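Local structure of Lysine/ornithine decarboxylase (Selenomonas ruminantium, 5GJO) at residues F23-L28 and I370-Q375; P224-L229 and H301-L306; V266-S271 and T348-Y353. The protein decarboxylates both L-lysine and L-ornithine, giving cadaverine and putrescine, with pyridoxal 5'-phosphate as its cofactor. The protein carries 2 engineered substitutions. All coordinates share one frame; numbering follows the deposited sequence.

Contact 1 of 3, residues F23-L28 and I370-Q375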
ATOM      1  N   PHE A  23      -1.607  16.989  -2.790  1.00 11.97           N
ATOM      2  CA  PHE A  23      -0.166  17.030  -2.867  1.00 12.08           C
ATOM      3  C   PHE A  23       0.453  17.177  -1.534  1.00 11.34           C
ATOM      4  O   PHE A  23      -0.187  17.764  -0.608  1.00 10.79           O
ATOM      5  CB  PHE A  23       0.271  18.175  -3.797  1.00 11.15           C
ATOM      6  CG  PHE A  23      -0.215  19.549  -3.385  1.00 11.53           C
ATOM      7  CD1 PHE A  23       0.545  20.369  -2.568  1.00 11.42           C
ATOM      8  CD2 PHE A  23      -1.414  20.019  -3.857  1.00 12.07           C
ATOM      9  CE1 PHE A  23       0.051  21.633  -2.209  1.00 10.82           C
ATOM     10  CE2 PHE A  23      -1.878  21.265  -3.515  1.00 11.60           C
ATOM     11  CZ  PHE A  23      -1.151  22.025  -2.658  1.00 11.98           C
ATOM     12  N   LEU A  24       1.692  16.707  -1.421  1.00 11.79           N
ATOM     13  CA  LEU A  24       2.518  16.947  -0.252  1.00 12.49           C
ATOM     14  C   LEU A  24       3.381  18.151  -0.458  1.00 12.65           C
ATOM     15  O   LEU A  24       3.819  18.420  -1.585  1.00 13.22           O
ATOM     16  CB  LEU A  24       3.404  15.757   0.042  1.00 13.56           C
ATOM     17  CG  LEU A  24       2.642  14.459   0.405  1.00 15.92           C
ATOM     18  CD1 LEU A  24       3.483  13.262   0.134  1.00 19.13           C
ATOM     19  CD2 LEU A  24       2.218  14.417   1.853  1.00 15.91           C
ATOM     20  N   VAL A  25       3.714  18.848   0.610  1.00 10.95           N
ATOM     21  CA  VAL A  25       4.632  19.975   0.558  1.00 11.00           C
ATOM     22  C   VAL A  25       5.754  19.723   1.583  1.00 10.73           C
ATOM     23  O   VAL A  25       5.455  19.520   2.810  1.00 11.35           O
ATOM     24  CB  VAL A  25       3.938  21.313   0.882  1.00 10.47           C
ATOM     25  CG1 VAL A  25       4.925  22.454   0.875  1.00 12.07           C
ATOM     26  CG2 VAL A  25       2.722  21.572  -0.023  1.00 10.74           C
ATOM     27  N   ALA A  26       6.977  19.605   1.122  1.00 10.56           N
ATOM     28  CA  ALA A  26       8.160  19.357   1.908  1.00 11.07           C
ATOM     29  C   ALA A  26       9.028  20.566   2.092  1.00 13.09           C
ATOM     30  O   ALA A  26       9.412  21.232   1.070  1.00 12.71           O
ATOM     31  CB  ALA A  26       9.004  18.275   1.276  1.00 13.16           C
ATOM     32  N   SER A  27       9.439  20.813   3.343  1.00 12.34           N
ATOM     33  CA  SER A  27      10.349  21.937   3.639  1.00 13.48           C
ATOM     34  C   SER A  27      11.785  21.436   3.822  1.00 13.50           C
ATOM     35  O   SER A  27      12.107  20.722   4.760  1.00 12.34           O
ATOM     36  CB  SER A  27       9.896  22.709   4.858  1.00 13.94           C
ATOM     37  OG  SER A  27      10.947  23.557   5.378  1.00 14.13           O
ATOM     38  N   LEU A  28      12.625  21.772   2.862  1.00 11.77           N
ATOM     39  CA  LEU A  28      14.053  21.397   2.934  1.00 14.23           C
ATOM     40  C   LEU A  28      14.676  22.057   4.135  1.00 14.50           C
ATOM     41  O   LEU A  28      15.566  21.481   4.790  1.00 13.65           O
ATOM     42  CB  LEU A  28      14.757  21.822   1.658  1.00 12.54           C
ATOM     43  CG  LEU A  28      14.359  21.070   0.416  1.00 13.89           C
ATOM     44  CD1 LEU A  28      15.132  21.573  -0.809  1.00 16.17           C
ATOM     45  CD2 LEU A  28      14.422  19.534   0.476  1.00 15.86           C
ATOM     46  N   ILE A 370       5.857  18.391  -3.424  1.00 12.08           N
ATOM     47  CA  ILE A 370       6.182  19.758  -3.874  1.00 15.18           C
ATOM     48  C   ILE A 370       7.259  20.296  -2.922  1.00 13.59           C
ATOM     49  O   ILE A 370       7.153  20.117  -1.693  1.00 13.33           O
ATOM     50  CB  ILE A 370       4.933  20.667  -3.801  1.00 16.85           C
ATOM     51  CG1 ILE A 370       3.766  20.091  -4.617  1.00 17.10           C
ATOM     52  CG2 ILE A 370       5.204  22.100  -4.211  1.00 18.09           C
ATOM     53  CD1 ILE A 370       4.099  19.759  -6.056  1.00 17.69           C
ATOM     54  N   ILE A 371       8.324  20.853  -3.476  1.00 11.27           N
ATOM     55  CA  ILE A 371       9.398  21.422  -2.690  1.00 11.95           C
ATOM     56  C   ILE A 371       9.025  22.859  -2.310  1.00 12.66           C
ATOM     57  O   ILE A 371       8.941  23.731  -3.165  1.00 12.87           O
ATOM     58  CB  ILE A 371      10.778  21.369  -3.376  1.00 13.47           C
ATOM     59  CG1 ILE A 371      11.107  19.942  -3.843  1.00 13.98           C
ATOM     60  CG2 ILE A 371      11.864  21.957  -2.488  1.00 14.30           C
ATOM     61  CD1 ILE A 371      11.023  18.931  -2.704  1.00 14.45           C
ATOM     62  N   PHE A 372       8.849  23.100  -1.034  1.00 11.90           N
ATOM     63  CA  PHE A 372       8.349  24.377  -0.544  1.00 12.44           C
ATOM     64  C   PHE A 372       9.283  25.549  -0.897  1.00 13.31           C
ATOM     65  O   PHE A 372       8.859  26.612  -1.348  1.00 12.18           O
ATOM     66  CB  PHE A 372       8.150  24.352   0.963  1.00 12.89           C
ATOM     67  CG  PHE A 372       7.462  25.560   1.527  1.00 11.27           C
ATOM     68  CD1 PHE A 372       6.244  25.923   1.051  1.00 11.62           C
ATOM     69  CD2 PHE A 372       8.012  26.280   2.506  1.00 13.29           C
ATOM     70  CE1 PHE A 372       5.556  27.025   1.565  1.00 13.94           C
ATOM     71  CE2 PHE A 372       7.339  27.389   3.044  1.00 12.16           C
ATOM     72  CZ  PHE A 372       6.130  27.769   2.568  1.00 13.39           C
ATOM     73  N   GLU A 373      10.565  25.297  -0.859  1.00 12.07           N
ATOM     74  CA  GLU A 373      11.589  26.369  -1.081  1.00 14.93           C
ATOM     75  C   GLU A 373      11.643  26.777  -2.571  1.00 15.18           C
ATOM     76  O   GLU A 373      12.246  27.831  -2.888  1.00 15.95           O
ATOM     77  CB  GLU A 373      12.979  25.917  -0.590  1.00 14.78           C
ATOM     78  CG  GLU A 373      13.198  25.884   0.879  1.00 17.58           C
ATOM     79  CD  GLU A 373      12.498  24.766   1.583  1.00 16.17           C
ATOM     80  OE1 GLU A 373      12.488  24.873   2.818  1.00 19.38           O
ATOM     81  OE2 GLU A 373      11.992  23.807   0.909  1.00 15.18           O
ATOM     82  N   ASP A 374      10.986  26.030  -3.435  1.00 15.92           N
ATOM     83  CA  ASP A 374      10.888  26.411  -4.835  1.00 16.66           C
ATOM     84  C   ASP A 374       9.614  27.211  -5.141  1.00 16.63           C
ATOM     85  O   ASP A 374       9.342  27.508  -6.274  1.00 17.43           O
ATOM     86  CB  ASP A 374      10.973  25.193  -5.744  1.00 19.34           C
ATOM     87  CG  ASP A 374      12.346  24.566  -5.741  1.00 21.17           C
ATOM     88  OD1 ASP A 374      13.295  25.277  -5.438  1.00 23.44           O
ATOM     89  OD2 ASP A 374      12.458  23.374  -6.032  1.00 22.96           O
ATOM     90  N   GLN A 375       8.836  27.503  -4.113  1.00 13.53           N
ATOM     91  CA  GLN A 375       7.502  28.119  -4.304  1.00 14.58           C
ATOM     92  C   GLN A 375       7.542  29.545  -3.827  1.00 12.88           C
ATOM     93  O   GLN A 375       8.264  29.860  -2.982  1.00 13.00           O
ATOM     94  CB  GLN A 375       6.381  27.453  -3.474  1.00 14.23           C
ATOM     95  CG  GLN A 375       6.338  25.928  -3.658  1.00 14.36           C
ATOM     96  CD  GLN A 375       6.240  25.515  -5.089  1.00 16.07           C
ATOM     97  OE1 GLN A 375       5.403  26.025  -5.858  1.00 16.86           O
ATOM     98  NE2 GLN A 375       7.048  24.547  -5.461  1.00 17.38           N
TER
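Val25 and Ile370 pair as parallel neighbours, as do Ala26 and Ile371, so the N-terminal strand 23-26 and strand 369-371 near the C-terminus run side by side in the mixed sheet of the beta domain. Three nearly straight backbone bonds stitch them: Ile370 N gives to Leu24 O (2.7 Å), Ala26 N to Ile370 O (2.9 Å) and Phe372 N to Ala26 O (2.9 Å). The last comes just as segment 370-375 leaves the strand for a 3-10 turn.

Phe23, Val25 and Phe372 are buried and interlock. With chi1 at -172° the Phe372 ring swings away from its own N, and CD1 comes within 3.7 Å of Val25 CG1, while the ring meets Phe5 beyond. A beta-branched valine suits this place because one methyl reaches Phe372 and the other, CG2, lies at the edge of the Phe23 ring. Phe23 CD1 in turn meets Ile370 CG1 at 3.8 Å.

The other end lies nearer solvent, and polar bonds do more of the work there. Leu28, the first residue of helix 28-41, rests CD1 on Ile371 CG2 (3.7 Å) and also packs on Ile59 and Leu62 of helix 57-65. The Glu373 chain bends back at chi2 (73°), carrying its carboxylate to that helix end. OE2 accepts from Leu28 N on its syn side (2.9 Å), tilted 35° out of the carboxylate plane; OE1 takes Asp29 N, while Ser27, the N-cap, turns its OG to Lys30 N. A carboxylate and a hydroxyl thus engage three first-turn amides, and the negative charge probably gains from the helix dipole.

Contact 2 of 3, residues P224-L229 and H301-L306; sequences PDCKGL and HWCYPL. Engineered in segment 224-229: Cys226 (natural residue Ala). Engineered in segment 301-306: Cys303 (natural residue Thr).
The indole of Trp302 has Asp225 CB over one face, 3.3 Å above its plane, with water 2 above the rim of the same face. At its edge water 1 accepts from NE1 and donates to Pro224 O, which itself lies near the ring plane. Trp302 CD1 sits over a face of the Tyr304 ring. The partner of the indole is a type I beta turn, Asp225 to Gly228, in the loop after strand 214-216 of the TIM-like barrel; segment 301-306 leads to strand 306-307 of the beta domain. Aspartate suits the head of the turn: OD1 accepts from Lys227 N, making an Asx turn, and OD2 accepts a hydrogen bond from water 2, which accepts from Cys303 N. An alanine in place of Trp302 has no indole N-H, so water 1 would probably be left without that donor, and a gap is likely to open beside Asp225 CB and the Tyr304 ring. Cys226 N donates to Cys303 O (3.0 Å), and Pro305 CG lies 3.8 Å from Asp225 O. The two engineered cysteines form a disulfide tying barrel loop to beta domain, Cys226 SG and Cys303 SG 2.3 Å apart with a torsion of 108° about the sulfur bond.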
ATOM      1  N   PRO A 224       5.822  13.463  16.456  1.00 12.40           N
ATOM      2  CA  PRO A 224       4.494  13.754  16.973  1.00 12.03           C
ATOM      3  C   PRO A 224       3.402  13.162  16.039  1.00 12.49           C
ATOM      4  O   PRO A 224       3.516  13.174  14.805  1.00 11.17           O
ATOM      5  CB  PRO A 224       4.372  15.286  16.965  1.00 13.40           C
ATOM      6  CG  PRO A 224       5.609  15.787  16.463  1.00 14.21           C
ATOM      7  CD  PRO A 224       6.569  14.690  16.120  1.00 13.63           C
ATOM      8  N   ASP A 225       2.340  12.678  16.667  1.00 11.74           N
ATOM      9  CA  ASP A 225       1.166  12.213  15.959  1.00 12.05           C
ATOM     10  C   ASP A 225      -0.032  13.121  16.329  1.00 12.53           C
ATOM     11  O   ASP A 225       0.181  14.219  16.748  1.00 13.07           O
ATOM     12  CB  ASP A 225       0.925  10.729  16.215  1.00 13.73           C
ATOM     13  CG  ASP A 225       0.369  10.447  17.600  1.00 17.10           C
ATOM     14  OD1 ASP A 225       0.275  11.362  18.406  1.00 13.72           O
ATOM     15  OD2 ASP A 225      -0.000   9.289  17.826  1.00 17.96           O
ATOM     16  N   CYS A 226      -1.264  12.687  16.104  1.00 14.41           N
ATOM     17  CA  CYS A 226      -2.436  13.564  16.385  1.00 16.63           C
ATOM     18  C   CYS A 226      -2.549  13.932  17.902  1.00 18.12           C
ATOM     19  O   CYS A 226      -3.177  14.922  18.209  1.00 17.94           O
ATOM     20  CB  CYS A 226      -3.715  12.879  15.943  1.00 20.01           C
ATOM     21  SG  CYS A 226      -4.081  11.424  16.884  1.00 23.47           S
ATOM     22  N   LYS A 227      -1.831  13.251  18.774  1.00 16.82           N
ATOM     23  CA  LYS A 227      -1.705  13.670  20.204  1.00 19.15           C
ATOM     24  C   LYS A 227      -0.369  14.251  20.614  1.00 17.17           C
ATOM     25  O   LYS A 227      -0.026  14.192  21.767  1.00 17.92           O
ATOM     26  CB  LYS A 227      -2.075  12.474  21.060  1.00 20.11           C
ATOM     27  CG  LYS A 227      -3.566  12.153  20.866  1.00 27.46           C
ATOM     28  CD  LYS A 227      -3.994  10.935  21.631  1.00 36.64           C
ATOM     29  CE  LYS A 227      -5.477  10.673  21.334  1.00 48.36           C
ATOM     30  NZ  LYS A 227      -5.744   9.207  21.200  1.00 54.58           N
ATOM     31  N   GLY A 228       0.415  14.745  19.680  1.00 16.27           N
ATOM     32  CA  GLY A 228       1.692  15.376  19.977  1.00 14.60           C
ATOM     33  C   GLY A 228       2.750  14.298  20.200  1.00 13.51           C
ATOM     34  O   GLY A 228       2.656  13.132  19.693  1.00 12.62           O
ATOM     35  N   LEU A 229       3.782  14.685  20.918  1.00 13.25           N
ATOM     36  CA  LEU A 229       4.931  13.761  21.195  1.00 13.72           C
ATOM     37  C   LEU A 229       5.248  13.953  22.670  1.00 13.86           C
ATOM     38  O   LEU A 229       5.566  15.085  23.071  1.00 13.43           O
ATOM     39  CB  LEU A 229       6.145  14.132  20.326  1.00 15.48           C
ATOM     40  CG  LEU A 229       7.440  13.286  20.600  1.00 17.43           C
ATOM     41  CD1 LEU A 229       7.071  11.815  20.496  1.00 19.18           C
ATOM     42  CD2 LEU A 229       8.547  13.627  19.636  1.00 18.98           C
ATOM     43  N   HIS A 301       0.277   1.939  12.007  1.00 15.75           N
ATOM     44  CA  HIS A 301      -0.626   2.079  13.143  1.00 19.83           C
ATOM     45  C   HIS A 301      -0.785   3.559  13.546  1.00 17.59           C
ATOM     46  O   HIS A 301      -0.816   3.891  14.743  1.00 19.05           O
ATOM     47  CB  HIS A 301      -0.132   1.278  14.380  1.00 25.66           C
ATOM     48  CG  HIS A 301       0.367  -0.090  14.046  1.00 35.75           C
ATOM     49  ND1 HIS A 301       1.661  -0.499  14.342  1.00 46.65           N
ATOM     50  CD2 HIS A 301      -0.198  -1.100  13.335  1.00 43.25           C
ATOM     51  CE1 HIS A 301       1.852  -1.718  13.863  1.00 41.64           C
ATOM     52  NE2 HIS A 301       0.741  -2.111  13.253  1.00 44.34           N
ATOM     53  N   TRP A 302      -0.845   4.466  12.590  1.00 14.03           N
ATOM     54  CA  TRP A 302      -0.648   5.887  12.870  1.00 13.20           C
ATOM     55  C   TRP A 302      -1.916   6.750  12.837  1.00 15.03           C
ATOM     56  O   TRP A 302      -2.858   6.390  12.189  1.00 16.22           O
ATOM     57  CB  TRP A 302       0.381   6.446  11.891  1.00 12.88           C
ATOM     58  CG  TRP A 302       1.088   7.690  12.351  1.00 11.18           C
ATOM     59  CD1 TRP A 302       0.740   8.973  12.083  1.00 11.59           C
ATOM     60  CD2 TRP A 302       2.265   7.759  13.150  1.00 10.74           C
ATOM     61  NE1 TRP A 302       1.618   9.837  12.666  1.00 11.33           N
ATOM     62  CE2 TRP A 302       2.571   9.115  13.326  1.00 10.64           C
ATOM     63  CE3 TRP A 302       3.103   6.807  13.721  1.00  9.99           C
ATOM     64  CZ2 TRP A 302       3.671   9.534  14.053  1.00 11.06           C
ATOM     65  CZ3 TRP A 302       4.184   7.225  14.429  1.00 10.76           C
ATOM     66  CH2 TRP A 302       4.463   8.580  14.599  1.00 11.48           C
ATOM     67  N   CYS A 303      -1.921   7.861  13.580  1.00 13.64           N
ATOM     68  CA  CYS A 303      -3.068   8.813  13.555  1.00 16.74           C
ATOM     69  C   CYS A 303      -2.482  10.152  13.245  1.00 15.75           C
ATOM     70  O   CYS A 303      -1.658  10.606  14.043  1.00 15.37           O
ATOM     71  CB  CYS A 303      -3.658   8.830  14.974  1.00 21.86           C
ATOM     72  SG  CYS A 303      -4.974  10.085  15.248  1.00 31.38           S
ATOM     73  N   TYR A 304      -2.760  10.749  12.074  1.00 15.44           N
ATOM     74  CA  TYR A 304      -2.139  11.985  11.644  1.00 13.36           C
ATOM     75  C   TYR A 304      -2.933  13.202  12.119  1.00 14.52           C
ATOM     76  O   TYR A 304      -4.154  13.141  12.179  1.00 15.41           O
ATOM     77  CB  TYR A 304      -2.021  12.063  10.088  1.00 14.84           C
ATOM     78  CG  TYR A 304      -1.149  10.940   9.597  1.00 13.68           C
ATOM     79  CD1 TYR A 304       0.228  11.084   9.523  1.00 13.71           C
ATOM     80  CD2 TYR A 304      -1.711   9.753   9.222  1.00 13.79           C
ATOM     81  CE1 TYR A 304       1.039   9.984   9.111  1.00 12.58           C
ATOM     82  CE2 TYR A 304      -0.918   8.669   8.812  1.00 12.97           C
ATOM     83  CZ  TYR A 304       0.431   8.773   8.815  1.00 13.39           C
ATOM     84  OH  TYR A 304       1.193   7.663   8.431  1.00 14.07           O
ATOM     85  N   PRO A 305      -2.279  14.326  12.425  1.00 13.24           N
ATOM     86  CA  PRO A 305      -3.004  15.522  12.839  1.00 14.01           C
ATOM     87  C   PRO A 305      -3.701  16.193  11.646  1.00 15.02           C
ATOM     88  O   PRO A 305      -3.026  16.756  10.817  1.00 16.57           O
ATOM     89  CB  PRO A 305      -1.914  16.475  13.377  1.00 15.46           C
ATOM     90  CG  PRO A 305      -0.712  15.692  13.349  1.00 15.85           C
ATOM     91  CD  PRO A 305      -0.819  14.505  12.530  1.00 15.83           C
ATOM     92  N   LEU A 306      -5.019  16.224  11.678  1.00 14.06           N
ATOM     93  CA  LEU A 306      -5.860  16.865  10.700  1.00 12.64           C
ATOM     94  C   LEU A 306      -6.254  18.239  11.148  1.00 14.97           C
ATOM     95  O   LEU A 306      -6.709  18.398  12.276  1.00 14.77           O
ATOM     96  CB  LEU A 306      -7.095  15.953  10.437  1.00 13.31           C
ATOM     97  CG  LEU A 306      -8.153  16.561   9.527  1.00 13.56           C
ATOM     98  CD1 LEU A 306      -7.643  16.770   8.083  1.00 13.98           C
ATOM     99  CD2 LEU A 306      -9.293  15.615   9.509  1.00 15.31           C
TER
HETATM  100  O   HOH W   1       2.043  12.601  12.501  1.00 13.17           O
HETATM  101  O   HOH W   2       0.084   7.415  15.995  1.00 27.78           O

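Contact 3 of 3, residues V266-S271 and T348-Y353. With PLP (pyridoxal-5'-phosphate), chain H.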
ATOM      1  N   VAL A 266       6.921  17.834   6.388  1.00 12.03           N
ATOM      2  CA  VAL A 266       6.047  17.606   5.257  1.00 11.24           C
ATOM      3  C   VAL A 266       4.579  17.761   5.692  1.00 11.92           C
ATOM      4  O   VAL A 266       4.217  17.293   6.812  1.00 11.33           O
ATOM      5  CB  VAL A 266       6.300  16.235   4.627  1.00 12.69           C
ATOM      6  CG1 VAL A 266       5.430  16.046   3.396  1.00 13.08           C
ATOM      7  CG2 VAL A 266       7.759  16.020   4.305  1.00 13.51           C
ATOM      8  N   ASN A 267       3.766  18.421   4.879  1.00 11.95           N
ATOM      9  CA  ASN A 267       2.332  18.554   5.105  1.00 11.57           C
ATOM     10  C   ASN A 267       1.617  17.999   3.872  1.00 11.37           C
ATOM     11  O   ASN A 267       2.139  18.052   2.803  1.00 11.34           O
ATOM     12  CB  ASN A 267       1.877  20.012   5.259  1.00 12.34           C
ATOM     13  CG  ASN A 267       2.341  20.689   6.542  1.00 12.38           C
ATOM     14  OD1 ASN A 267       2.021  21.842   6.771  1.00 10.70           O
ATOM     15  ND2 ASN A 267       3.091  19.982   7.364  1.00 11.07           N
ATOM     16  N   LEU A 268       0.429  17.454   4.067  1.00 10.13           N
ATOM     17  CA  LEU A 268      -0.481  17.093   2.993  1.00 10.68           C
ATOM     18  C   LEU A 268      -1.576  18.085   2.839  1.00 10.72           C
ATOM     19  O   LEU A 268      -2.247  18.500   3.864  1.00 11.59           O
ATOM     20  CB  LEU A 268      -1.145  15.744   3.257  1.00 11.55           C
ATOM     21  CG  LEU A 268      -2.213  15.298   2.291  1.00 13.57           C
ATOM     22  CD1 LEU A 268      -1.614  14.893   0.948  1.00 14.66           C
ATOM     23  CD2 LEU A 268      -2.871  14.074   2.951  1.00 13.73           C
ATOM     24  N   VAL A 269      -1.839  18.477   1.603  1.00 10.51           N
ATOM     25  CA  VAL A 269      -3.000  19.335   1.261  1.00 10.79           C
ATOM     26  C   VAL A 269      -3.967  18.523   0.398  1.00 11.72           C
ATOM     27  O   VAL A 269      -3.580  17.988  -0.668  1.00 12.41           O
ATOM     28  CB  VAL A 269      -2.611  20.599   0.487  1.00 11.91           C
ATOM     29  CG1 VAL A 269      -3.826  21.486   0.277  1.00 13.14           C
ATOM     30  CG2 VAL A 269      -1.529  21.398   1.276  1.00 12.57           C
ATOM     31  N   THR A 270      -5.172  18.408   0.876  1.00 11.37           N
ATOM     32  CA  THR A 270      -6.204  17.594   0.240  1.00 12.05           C
ATOM     33  C   THR A 270      -7.508  18.347   0.200  1.00 12.91           C
ATOM     34  O   THR A 270      -7.830  19.099   1.149  1.00 15.71           O
ATOM     35  CB  THR A 270      -6.244  16.190   0.845  1.00 12.66           C
ATOM     36  OG1 THR A 270      -7.301  15.434   0.253  1.00 12.75           O
ATOM     37  CG2 THR A 270      -6.501  16.229   2.318  1.00 14.94           C
ATOM     38  N   SER A 271      -8.289  18.147  -0.852  1.00 13.71           N
ATOM     39  CA  SER A 271      -9.603  18.820  -0.979  1.00 13.31           C
ATOM     40  C   SER A 271     -10.754  17.907  -0.579  1.00 14.87           C
ATOM     41  O   SER A 271     -10.723  16.680  -0.840  1.00 11.85           O
ATOM     42  CB  SER A 271      -9.867  19.263  -2.416  1.00 15.22           C
ATOM     43  OG  SER A 271      -8.923  20.230  -2.800  1.00 15.28           O
ATOM     44  N   THR A 348      -0.628  17.654   8.968  1.00 10.30           N
ATOM     45  CA  THR A 348       0.768  18.043   9.358  1.00 10.64           C
ATOM     46  C   THR A 348       1.550  16.784   9.749  1.00 11.13           C
ATOM     47  O   THR A 348       0.924  15.725   9.908  1.00 11.70           O
ATOM     48  CB  THR A 348       0.859  19.151  10.425  1.00 12.16           C
ATOM     49  OG1 THR A 348       0.095  18.787  11.625  1.00 14.42           O
ATOM     50  CG2 THR A 348       0.363  20.409   9.831  1.00 12.78           C
ATOM     51  N   GLU A 349       2.866  16.894   9.921  1.00 10.20           N
ATOM     52  CA  GLU A 349       3.696  15.776  10.365  1.00 11.14           C
ATOM     53  C   GLU A 349       3.428  14.516   9.509  1.00 12.07           C
ATOM     54  O   GLU A 349       3.264  13.398  10.064  1.00 11.04           O
ATOM     55  CB  GLU A 349       3.514  15.492  11.875  1.00 12.07           C
ATOM     56  CG  GLU A 349       4.031  16.664  12.779  1.00 14.19           C
ATOM     57  CD  GLU A 349       3.080  17.824  12.865  1.00 15.97           C
ATOM     58  OE1 GLU A 349       1.895  17.661  13.194  1.00 15.72           O
ATOM     59  OE2 GLU A 349       3.488  18.962  12.592  1.00 17.76           O
ATOM     60  N   MET A 350       3.462  14.721   8.204  1.00 11.24           N
ATOM     61  CA  MET A 350       3.169  13.697   7.227  1.00 13.73           C
ATOM     62  C   MET A 350       4.370  13.208   6.415  1.00 11.92           C
ATOM     63  O   MET A 350       4.216  12.638   5.385  1.00 14.14           O
ATOM     64  CB  MET A 350       2.024  14.153   6.333  1.00 16.85           C
ATOM     65  CG  MET A 350       0.707  13.510   6.691  1.00 23.08           C
ATOM     66  SD  MET A 350      -0.023  12.736   5.285  1.00 25.21           S
ATOM     67  CE  MET A 350      -1.355  11.712   5.886  1.00 20.80           C
ATOM     68  N   GLY A 351       5.563  13.458   6.917  1.00 11.44           N
ATOM     69  CA  GLY A 351       6.738  13.239   6.177  1.00 11.30           C
ATOM     70  C   GLY A 351       7.279  11.824   6.125  1.00 12.14           C
ATOM     71  O   GLY A 351       8.162  11.549   5.256  1.00 16.01           O
ATOM     72  N   SER A 352       6.846  10.948   7.014  1.00 11.42           N
ATOM     73  CA  SER A 352       7.509   9.642   7.138  1.00 11.45           C
ATOM     74  C   SER A 352       6.592   8.436   7.108  1.00 10.54           C
ATOM     75  O   SER A 352       5.576   8.423   7.779  1.00 11.68           O
ATOM     76  CB  SER A 352       8.330   9.546   8.409  1.00 11.52           C
ATOM     77  OG  SER A 352       9.292  10.565   8.405  1.00 12.44           O
ATOM     78  N   TYR A 353       6.948   7.445   6.277  1.00 10.26           N
ATOM     79  CA  TYR A 353       6.112   6.234   6.162  1.00 10.92           C
ATOM     80  C   TYR A 353       4.651   6.536   5.733  1.00 12.77           C
ATOM     81  O   TYR A 353       3.696   5.989   6.255  1.00 13.22           O
ATOM     82  CB  TYR A 353       6.189   5.347   7.387  1.00 11.94           C
ATOM     83  CG  TYR A 353       7.640   5.000   7.756  1.00 11.85           C
ATOM     84  CD1 TYR A 353       8.407   4.154   6.961  1.00 13.12           C
ATOM     85  CD2 TYR A 353       8.231   5.545   8.868  1.00 13.05           C
ATOM     86  CE1 TYR A 353       9.693   3.874   7.319  1.00 14.03           C
ATOM     87  CE2 TYR A 353       9.543   5.282   9.251  1.00 14.07           C
ATOM     88  CZ  TYR A 353      10.300   4.438   8.435  1.00 12.96           C
ATOM     89  OH  TYR A 353      11.620   4.122   8.743  1.00 12.63           O
TER
HETATM   90  N1  PLP H 406      17.494   1.658   9.865  1.00 35.98           N
HETATM   91  C2  PLP H 406      16.975   0.411   9.757  1.00 46.50           C
HETATM   92  C2A PLP H 406      17.885  -0.762   9.510  1.00 49.94           C
HETATM   93  C3  PLP H 406      15.511   0.200   9.881  1.00 39.68           C
HETATM   94  O3  PLP H 406      14.965  -1.044   9.776  1.00 32.07           O
HETATM   95  C4  PLP H 406      14.666   1.391  10.123  1.00 37.42           C
HETATM   96  C4A PLP H 406      13.197   1.281  10.260  1.00 42.13           C
HETATM   97  O4A PLP H 406      12.607   0.334   9.768  1.00 35.07           O
HETATM   98  C5  PLP H 406      15.358   2.699  10.221  1.00 35.06           C
HETATM   99  C6  PLP H 406      16.743   2.751  10.085  1.00 31.96           C
HETATM  100  C5A PLP H 406      14.566   3.962  10.468  1.00 29.43           C
HETATM  101  O4P PLP H 406      13.732   3.785  11.610  1.00 17.35           O
HETATM  102  P   PLP H 406      12.947   5.037  12.250  1.00 12.30           P
HETATM  103  O1P PLP H 406      14.048   5.965  12.702  1.00 11.87           O
HETATM  104  O2P PLP H 406      12.145   4.427  13.375  1.00 15.03           O
HETATM  105  O3P PLP H 406      12.114   5.568  11.107  1.00 13.73           O
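Val266 O receives Met350 N where segment 348-353 departs from the mixed sheet of the beta domain. Strand 266-276 runs antiparallel to strand 344-347, and the chain beyond that strand curls over the start of 266-276 before heading for the cofactor pocket.

Hydrogen bonding centres on one buried carbonyl. Met350 N reaches Val266 O at 3.0 Å in a nearly straight bond (168°). Asn267 ND2 reaches the same oxygen at 3.0 Å from the opposite face of the carbonyl plane, but steeply and from the side, with a C=O...donor angle of 86°. An asparagine fits because its amide has work on both ends: ND2 also donates to Phe5 O, and OD1 accepts from Leu7 N, so the N-terminal segment is fastened here and the group can hardly rotate.

Packing contacts flank these bonds. Val266 CB presses on Gly351 CA at 3.4 Å, tighter than usual; a CB on Gly351 would lie about 3.1 Å from Val266 CG2, so a side chain would probably clash, which suits a glycine. The methyl CG2 of Thr348 lies alongside the Asn267 amide, pointing the same way, 3.7 Å from ND2. The flexible thioether of Met350, bent at chi2 (-126°), crosses Leu268 with SD 3.8 Å from Leu268 CB.

Ligand binding comes at the end of segment 348-353. Tyr353, which also packs on Phe361 of the second subunit, belongs to the pyridoxal phosphate pocket, where Arg259 N, Gly258 N, Gly220 N and Ser183 OG hold the cofactor too. Tyr353 OH donates to O3P of the phosphate at 2.8 Å, and that oxygen lies in the plane of the phenol, at the edge of the ring.

In the fold
Contacts 1 and 3 are buried and share the mixed sheet: strands 23-26 and 266-276 are neighbours in it, joined by backbone bonds such as Asn267 O with Val25 N. Contact 2 is only partly buried; it meets contact 3 through Pro305 O and Thr348 N, yet stays about 9 Å from contact 1 between nearest atoms. The chemistry follows the place. Contact 1 relies on regular strand pairing finished by a charged helix cap, and contact 3 on a shared carbonyl and close apolar packing that leads on to the cofactor phosphate. Contact 2, between loops, depends on waters, an indole and an engineered covalent link.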